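Local coordinates for protein lipase (Photobacterium sp. M37, PDB 2ORY) that hydrolyses triacylglycerols as a cold-adapted bacterial lipase of the alpha/beta hydrolase fold, at residues W56-Y61 and S143-E148. Numbering follows the deposited sequence.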
loop_
_atom_site.group_PDB
_atom_site.type_symbol
_atom_site.label_atom_id
_atom_site.label_comp_id
_atom_site.label_asym_id
_atom_site.label_seq_id
_atom_site.Cartn_x
_atom_site.Cartn_y
_atom_site.Cartn_z
ATOM N N TRP A 56 -14.773 -9.475 4.995
ATOM C CA TRP A 56 -13.656 -10.094 5.704
ATOM C C TRP A 56 -12.839 -9.000 6.348
ATOM O O TRP A 56 -12.399 -8.066 5.676
ATOM C CB TRP A 56 -12.753 -10.896 4.779
ATOM C CG TRP A 56 -11.703 -11.640 5.562
ATOM C CD1 TRP A 56 -11.789 -12.915 6.026
ATOM C CD2 TRP A 56 -10.395 -11.169 5.924
ATOM N NE1 TRP A 56 -10.617 -13.282 6.638
ATOM C CE2 TRP A 56 -9.743 -12.231 6.591
ATOM C CE3 TRP A 56 -9.711 -9.957 5.746
ATOM C CZ2 TRP A 56 -8.432 -12.123 7.082
ATOM C CZ3 TRP A 56 -8.396 -9.845 6.238
ATOM C CH2 TRP A 56 -7.776 -10.926 6.898
ATOM N N GLY A 57 -12.634 -9.120 7.654
ATOM C CA GLY A 57 -11.889 -8.107 8.372
ATOM C C GLY A 57 -12.829 -6.988 8.786
ATOM O O GLY A 57 -14.049 -7.134 8.682
ATOM N N PRO A 58 -12.290 -5.856 9.264
ATOM C CA PRO A 58 -10.834 -5.672 9.378
ATOM C C PRO A 58 -10.058 -6.581 10.347
ATOM O O PRO A 58 -10.465 -6.791 11.493
ATOM C CB PRO A 58 -10.699 -4.190 9.742
ATOM C CG PRO A 58 -11.963 -3.890 10.486
ATOM C CD PRO A 58 -13.020 -4.654 9.706
ATOM N N ALA A 59 -8.960 -7.146 9.847
ATOM C CA ALA A 59 -8.059 -7.968 10.646
ATOM C C ALA A 59 -6.893 -7.015 10.934
ATOM O O ALA A 59 -6.240 -6.503 10.011
ATOM C CB ALA A 59 -7.568 -9.158 9.849
ATOM N N VAL A 60 -6.633 -6.778 12.211
ATOM C CA VAL A 60 -5.593 -5.835 12.600
ATOM C C VAL A 60 -4.408 -6.476 13.295
ATOM O O VAL A 60 -4.573 -7.396 14.088
ATOM C CB VAL A 60 -6.178 -4.744 13.554
ATOM C CG1 VAL A 60 -5.120 -3.697 13.876
ATOM C CG2 VAL A 60 -7.408 -4.088 12.920
ATOM N N TYR A 61 -3.214 -5.997 12.964
ATOM C CA TYR A 61 -1.999 -6.456 13.610
ATOM C C TYR A 61 -1.480 -5.223 14.356
ATOM O O TYR A 61 -1.096 -4.241 13.727
ATOM C CB TYR A 61 -0.944 -6.905 12.602
ATOM C CG TYR A 61 0.308 -7.419 13.289
ATOM C CD1 TYR A 61 0.364 -8.717 13.797
ATOM C CD2 TYR A 61 1.409 -6.586 13.494
ATOM C CE1 TYR A 61 1.480 -9.174 14.498
ATOM C CE2 TYR A 61 2.543 -7.031 14.198
ATOM C CZ TYR A 61 2.573 -8.328 14.698
ATOM O OH TYR A 61 3.686 -8.789 15.381
ATOM N N SER A 143 -13.589 -12.370 16.815
ATOM C CA SER A 143 -15.011 -12.623 17.008
ATOM C C SER A 143 -15.865 -11.400 16.689
ATOM O O SER A 143 -15.487 -10.268 16.995
ATOM C CB SER A 143 -15.263 -13.052 18.462
ATOM O OG SER A 143 -16.651 -13.156 18.756
ATOM N N HIS A 144 -17.014 -11.651 16.064
ATOM C CA HIS A 144 -17.993 -10.615 15.711
ATOM C C HIS A 144 -17.566 -9.745 14.557
ATOM O O HIS A 144 -18.252 -8.782 14.202
ATOM C CB HIS A 144 -18.298 -9.740 16.925
ATOM C CG HIS A 144 -18.802 -10.511 18.106
ATOM N ND1 HIS A 144 -18.858 -9.977 19.375
ATOM C CD2 HIS A 144 -19.258 -11.782 18.212
ATOM C CE1 HIS A 144 -19.322 -10.887 20.212
ATOM N NE2 HIS A 144 -19.573 -11.991 19.532
ATOM N N ILE A 145 -16.420 -10.085 13.983
ATOM C CA ILE A 145 -15.885 -9.358 12.840
ATOM C C ILE A 145 -16.093 -10.243 11.614
ATOM O O ILE A 145 -15.863 -11.459 11.657
ATOM C CB ILE A 145 -14.360 -9.065 12.996
ATOM C CG1 ILE A 145 -14.084 -8.267 14.286
ATOM C CG2 ILE A 145 -13.846 -8.320 11.762
ATOM C CD1 ILE A 145 -14.748 -6.869 14.348
ATOM N N PRO A 146 -16.560 -9.658 10.505
ATOM C CA PRO A 146 -16.739 -10.547 9.349
ATOM C C PRO A 146 -15.471 -11.342 9.022
ATOM O O PRO A 146 -14.344 -10.850 9.192
ATOM C CB PRO A 146 -17.163 -9.597 8.217
ATOM C CG PRO A 146 -16.894 -8.204 8.738
ATOM C CD PRO A 146 -17.043 -8.297 10.232
ATOM N N GLY A 147 -15.669 -12.577 8.570
ATOM C CA GLY A 147 -14.557 -13.444 8.215
ATOM C C GLY A 147 -13.880 -14.030 9.438
ATOM O O GLY A 147 -12.769 -14.557 9.366
ATOM N N GLU A 148 -14.574 -13.933 10.564
ATOM C CA GLU A 148 -14.093 -14.416 11.852
ATOM C C GLU A 148 -13.345 -15.758 11.798
ATOM O O GLU A 148 -13.852 -16.752 11.266
ATOM C CB GLU A 148 -15.286 -14.512 12.805
ATOM C CG GLU A 148 -14.962 -14.972 14.205
ATOM C CD GLU A 148 -16.209 -15.364 14.996
ATOM O OE1 GLU A 148 -17.185 -14.588 15.013
ATOM O OE2 GLU A 148 -16.210 -16.448 15.612
#
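Gly-57 and Pro-146 meet twice, once through a backbone hydrogen bond and once where the proline ring presses on the carbonyl O of Gly-57, and the pair illustrates how a loop can dock on the outermost strand of a sheet by means of a tight turn. Ile-145 to Glu-148 form a type II beta turn, whose third position is filled by Gly-147 with its positive phi of 77°. The turn presents the carbonyl of Pro-146 to the backbone N of Gly-57: N to O is 2.9 Å, and the N-H comes in from above the carbonyl plane. The proline ring lies against the strand's own carbonyl, its CG 3.0 Å from O of Gly-57. The CG2 branch of Ile-145, set anti to the backbone N, reaches the same Gly-57 O at 3.3 Å and touches CD of Pro-58 more loosely, while CG1 lies beside the backbone N. That oxygen is thus met by aliphatic carbons of two residues. CD1 at the pyrrole end of the Trp-56 indole approaches CA of Gly-147 obliquely at 3.6 Å, where the lack of a side chain on the turn lets the ring come close. The indole NE1 is engaged by the carbonyl O of Lys-150, just beyond the turn, while Phe-155 meets the ring at an inclined angle. Pro-58, following a cis peptide bond, also touches helix 30-43, where Pro-146 meets the same Leu-34. The chemistry implies a join made mostly on the backbone, one N-H...O bond with aliphatic carbons packed against the neighbouring peptide oxygen, tying the loop before helix 152-160 to the edge of the central sheet.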